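Local coordinates for protein luciferase-like enzymeAMP-CoA-ligase (Zophobas atratus, PDB 4W8O) that probably activates carboxylic acids with ATP and joins them to coenzyme A, as a luciferase-like member of the AMP-forming ligase family, at residues S45-A59 with L81-L93. Residues are numbered along the deposited sequence; the frame is centred on the assembly and turned at random.
Sequences SETYSSVKTRSTRVA and LDNSIPLIASSYL
Ala89 lays its CB 3.2 Å from the carbonyl O of Ser55 and, tightly, 3.5 Å from Val58 CG1; a methyl is small enough to let the 48-59 part of helix 48-64 and helix 85-92 come within 7.9 Å, axis to axis, crossing at -61°. Ser55 suits the same seam: its OG, set between the backbone N and the carbonyl carbon (chi1 60°), gives a hydrogen bond to Val51 O and accepts one from Tyr92, OG to OH 2.8 Å. The Tyr92 ring turns its edge to Ser55 and Ala59, while Ile85 fits knob-into-hole among Val51, Arg54, Ser55 and Val58.

Toward the partly exposed Leu81 and Asp82, where the type I turn Asp82-Ile85 begins, packing gives way to charge. Arg54 grips Glu46 side-on through NE and NH2 and Asp82 end-on, NH1 and NH2 both reaching OD1 in the guanidinium plane; Ile85 CG1 covers one face. Replacing Arg54 by alanine would probably leave Glu46 OE1 and Asp82 OD1, 5.5 Å apart, without their shared cation. The arrangement packs helix 48-64, and through Glu46 the edge strand 44-47 of one mixed sheet, against helix 85-92, which follows strand 72-76 of another, consistent with the layered alpha/beta N-terminal domain of ANL enzymes.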
# COMPACT_ATOMS: atom_id res chain seq x y z
N SER A 45 11.78 17.86 3.42
CA SER A 45 10.34 17.67 3.57
C SER A 45 9.58 18.50 2.55
O SER A 45 10.17 19.34 1.88
CB SER A 45 9.90 18.05 4.99
OG SER A 45 9.91 19.45 5.16
N GLU A 46 8.29 18.24 2.43
CA GLU A 46 7.44 18.99 1.51
C GLU A 46 6.01 19.05 2.03
O GLU A 46 5.50 18.07 2.57
CB GLU A 46 7.47 18.36 0.11
CG GLU A 46 6.80 19.22 -0.96
CD GLU A 46 6.84 18.61 -2.35
OE1 GLU A 46 7.30 17.46 -2.51
OE2 GLU A 46 6.40 19.29 -3.30
N THR A 47 5.37 20.21 1.87
CA THR A 47 4.01 20.40 2.33
C THR A 47 3.01 19.89 1.31
O THR A 47 3.34 19.67 0.15
CB THR A 47 3.71 21.89 2.58
OG1 THR A 47 3.91 22.62 1.37
CG2 THR A 47 4.62 22.44 3.65
N TYR A 48 1.77 19.70 1.77
CA TYR A 48 0.66 19.32 0.89
C TYR A 48 0.42 20.39 -0.17
O TYR A 48 0.11 20.07 -1.32
CB TYR A 48 -0.62 19.08 1.68
CG TYR A 48 -0.69 17.72 2.33
CD1 TYR A 48 -1.09 16.60 1.60
CD2 TYR A 48 -0.34 17.54 3.66
CE1 TYR A 48 -1.14 15.35 2.18
CE2 TYR A 48 -0.39 16.29 4.25
CZ TYR A 48 -0.79 15.20 3.51
OH TYR A 48 -0.85 13.95 4.11
N SER A 49 0.55 21.65 0.22
CA SER A 49 0.46 22.76 -0.71
C SER A 49 1.45 22.63 -1.86
O SER A 49 1.08 22.76 -3.03
CB SER A 49 0.72 24.08 0.02
OG SER A 49 0.79 25.13 -0.91
N SER A 50 2.71 22.39 -1.52
CA SER A 50 3.76 22.25 -2.51
C SER A 50 3.53 21.02 -3.39
O SER A 50 3.76 21.07 -4.60
CB SER A 50 5.13 22.16 -1.83
OG SER A 50 6.16 21.98 -2.78
N VAL A 51 3.09 19.93 -2.79
CA VAL A 51 2.78 18.72 -3.54
C VAL A 51 1.65 18.96 -4.54
O VAL A 51 1.70 18.46 -5.68
CB VAL A 51 2.43 17.55 -2.61
CG1 VAL A 51 1.74 16.42 -3.37
CG2 VAL A 51 3.69 17.05 -1.93
N LYS A 52 0.64 19.72 -4.12
CA LYS A 52 -0.47 20.08 -5.00
C LYS A 52 0.00 20.87 -6.22
O LYS A 52 -0.44 20.63 -7.34
CB LYS A 52 -1.54 20.88 -4.25
CG LYS A 52 -2.83 21.08 -5.03
CD LYS A 52 -3.92 21.65 -4.13
CE LYS A 52 -5.09 22.19 -4.94
NZ LYS A 52 -4.76 23.44 -5.67
N THR A 53 0.91 21.82 -5.98
CA THR A 53 1.43 22.67 -7.04
C THR A 53 2.21 21.86 -8.07
O THR A 53 1.99 22.00 -9.28
CB THR A 53 2.32 23.79 -6.46
OG1 THR A 53 1.54 24.59 -5.58
CG2 THR A 53 2.90 24.67 -7.56
N ARG A 54 3.12 21.02 -7.60
CA ARG A 54 3.99 20.27 -8.51
C ARG A 54 3.20 19.21 -9.27
O ARG A 54 3.38 19.07 -10.48
CB ARG A 54 5.16 19.65 -7.76
CG ARG A 54 6.09 20.68 -7.12
CD ARG A 54 7.50 20.14 -6.93
NE ARG A 54 7.54 19.00 -6.01
CZ ARG A 54 8.38 17.97 -6.10
NH1 ARG A 54 9.27 17.87 -7.08
NH2 ARG A 54 8.32 16.99 -5.19
N SER A 55 2.31 18.50 -8.58
CA SER A 55 1.49 17.48 -9.23
C SER A 55 0.51 18.08 -10.25
O SER A 55 0.26 17.48 -11.28
CB SER A 55 0.73 16.65 -8.18
OG SER A 55 -0.14 17.46 -7.40
N THR A 56 -0.04 19.26 -9.95
CA THR A 56 -0.93 19.95 -10.89
C THR A 56 -0.17 20.27 -12.18
O THR A 56 -0.68 20.03 -13.28
CB THR A 56 -1.54 21.22 -10.26
OG1 THR A 56 -2.35 20.86 -9.13
CG2 THR A 56 -2.39 21.98 -11.27
N ARG A 57 1.06 20.75 -12.04
CA ARG A 57 1.89 21.08 -13.19
C ARG A 57 2.26 19.85 -14.01
O ARG A 57 2.20 19.88 -15.24
CB ARG A 57 3.16 21.82 -12.75
CG ARG A 57 2.89 23.24 -12.31
CD ARG A 57 4.12 23.84 -11.67
NE ARG A 57 3.86 25.17 -11.13
CZ ARG A 57 4.77 25.89 -10.48
NH1 ARG A 57 5.99 25.42 -10.27
NH2 ARG A 57 4.44 27.09 -10.03
N VAL A 58 2.62 18.76 -13.33
CA VAL A 58 2.88 17.50 -14.02
C VAL A 58 1.64 17.03 -14.77
O VAL A 58 1.75 16.59 -15.92
CB VAL A 58 3.38 16.41 -13.05
CG1 VAL A 58 3.48 15.06 -13.75
CG2 VAL A 58 4.75 16.79 -12.48
N ALA A 59 0.47 17.11 -14.13
CA ALA A 59 -0.80 16.69 -14.75
C ALA A 59 -1.11 17.47 -16.03
O ALA A 59 -1.49 16.88 -17.04
CB ALA A 59 -1.95 16.83 -13.76
N LEU A 81 11.32 12.29 -2.70
CA LEU A 81 10.34 13.37 -2.68
C LEU A 81 9.64 13.57 -4.03
O LEU A 81 8.67 14.32 -4.12
CB LEU A 81 10.97 14.68 -2.22
CG LEU A 81 11.41 14.75 -0.75
CD1 LEU A 81 12.03 16.11 -0.51
CD2 LEU A 81 10.26 14.53 0.22
N ASP A 82 10.13 12.90 -5.09
CA ASP A 82 9.53 13.06 -6.42
C ASP A 82 8.74 11.86 -6.93
O ASP A 82 7.88 12.03 -7.81
CB ASP A 82 10.62 13.41 -7.43
CG ASP A 82 11.31 14.73 -7.14
OD1 ASP A 82 10.75 15.58 -6.42
OD2 ASP A 82 12.43 14.93 -7.63
N ASN A 83 8.99 10.66 -6.41
CA ASN A 83 8.47 9.46 -7.06
C ASN A 83 6.94 9.36 -7.08
O ASN A 83 6.38 8.81 -8.03
CB ASN A 83 9.09 8.18 -6.49
CG ASN A 83 8.50 7.77 -5.17
OD1 ASN A 83 8.60 8.50 -4.19
ND2 ASN A 83 7.90 6.59 -5.12
N SER A 84 6.28 9.91 -6.07
CA SER A 84 4.81 9.90 -6.03
C SER A 84 4.16 11.08 -6.78
O SER A 84 2.96 11.04 -7.06
CB SER A 84 4.30 9.82 -4.59
OG SER A 84 4.54 11.03 -3.89
N ILE A 85 4.92 12.11 -7.13
CA ILE A 85 4.33 13.32 -7.75
C ILE A 85 3.62 13.03 -9.08
O ILE A 85 2.48 13.44 -9.27
CB ILE A 85 5.37 14.45 -7.94
CG1 ILE A 85 6.00 14.86 -6.60
CG2 ILE A 85 4.75 15.67 -8.61
CD1 ILE A 85 5.01 15.23 -5.51
N PRO A 86 4.30 12.32 -10.00
CA PRO A 86 3.65 11.99 -11.27
C PRO A 86 2.57 10.91 -11.17
O PRO A 86 1.71 10.81 -12.05
CB PRO A 86 4.81 11.55 -12.18
CG PRO A 86 5.92 11.17 -11.26
CD PRO A 86 5.70 11.84 -9.94
N LEU A 87 2.61 10.10 -10.11
CA LEU A 87 1.54 9.16 -9.80
C LEU A 87 0.26 9.91 -9.41
O LEU A 87 -0.83 9.62 -9.92
CB LEU A 87 1.98 8.21 -8.68
CG LEU A 87 0.99 7.09 -8.35
CD1 LEU A 87 1.74 5.80 -8.03
CD2 LEU A 87 0.08 7.45 -7.19
N ILE A 88 0.42 10.87 -8.49
CA ILE A 88 -0.68 11.74 -8.06
C ILE A 88 -1.24 12.50 -9.25
O ILE A 88 -2.45 12.59 -9.43
CB ILE A 88 -0.18 12.75 -6.99
CG1 ILE A 88 0.14 12.03 -5.68
CG2 ILE A 88 -1.20 13.85 -6.75
CD1 ILE A 88 1.12 12.78 -4.80
N ALA A 89 -0.33 13.05 -10.06
CA ALA A 89 -0.69 13.80 -11.26
C ALA A 89 -1.50 12.94 -12.24
O ALA A 89 -2.55 13.36 -12.74
CB ALA A 89 0.58 14.32 -11.94
N SER A 90 -1.01 11.73 -12.49
CA SER A 90 -1.69 10.78 -13.37
C SER A 90 -3.09 10.43 -12.84
O SER A 90 -4.05 10.33 -13.61
CB SER A 90 -0.86 9.51 -13.52
OG SER A 90 0.34 9.77 -14.23
N SER A 91 -3.19 10.26 -11.52
CA SER A 91 -4.47 10.01 -10.88
C SER A 91 -5.45 11.17 -11.04
O SER A 91 -6.64 10.94 -11.16
CB SER A 91 -4.27 9.68 -9.40
OG SER A 91 -3.60 8.44 -9.27
N TYR A 92 -4.96 12.41 -11.06
CA TYR A 92 -5.82 13.58 -11.33
C TYR A 92 -6.53 13.45 -12.67
O TYR A 92 -7.67 13.90 -12.82
CB TYR A 92 -5.04 14.90 -11.35
CG TYR A 92 -4.42 15.37 -10.05
CD1 TYR A 92 -4.87 14.91 -8.81
CD2 TYR A 92 -3.41 16.34 -10.06
CE1 TYR A 92 -4.31 15.37 -7.63
CE2 TYR A 92 -2.84 16.81 -8.88
CZ TYR A 92 -3.29 16.32 -7.67
OH TYR A 92 -2.74 16.77 -6.50
N LEU A 93 -5.86 12.84 -13.64
CA LEU A 93 -6.42 12.64 -14.97
C LEU A 93 -7.24 11.36 -15.10
O LEU A 93 -7.76 11.06 -16.18
CB LEU A 93 -5.30 12.64 -16.01
CG LEU A 93 -4.42 13.89 -15.99
CD1 LEU A 93 -3.34 13.78 -17.04
CD2 LEU A 93 -5.26 15.15 -16.20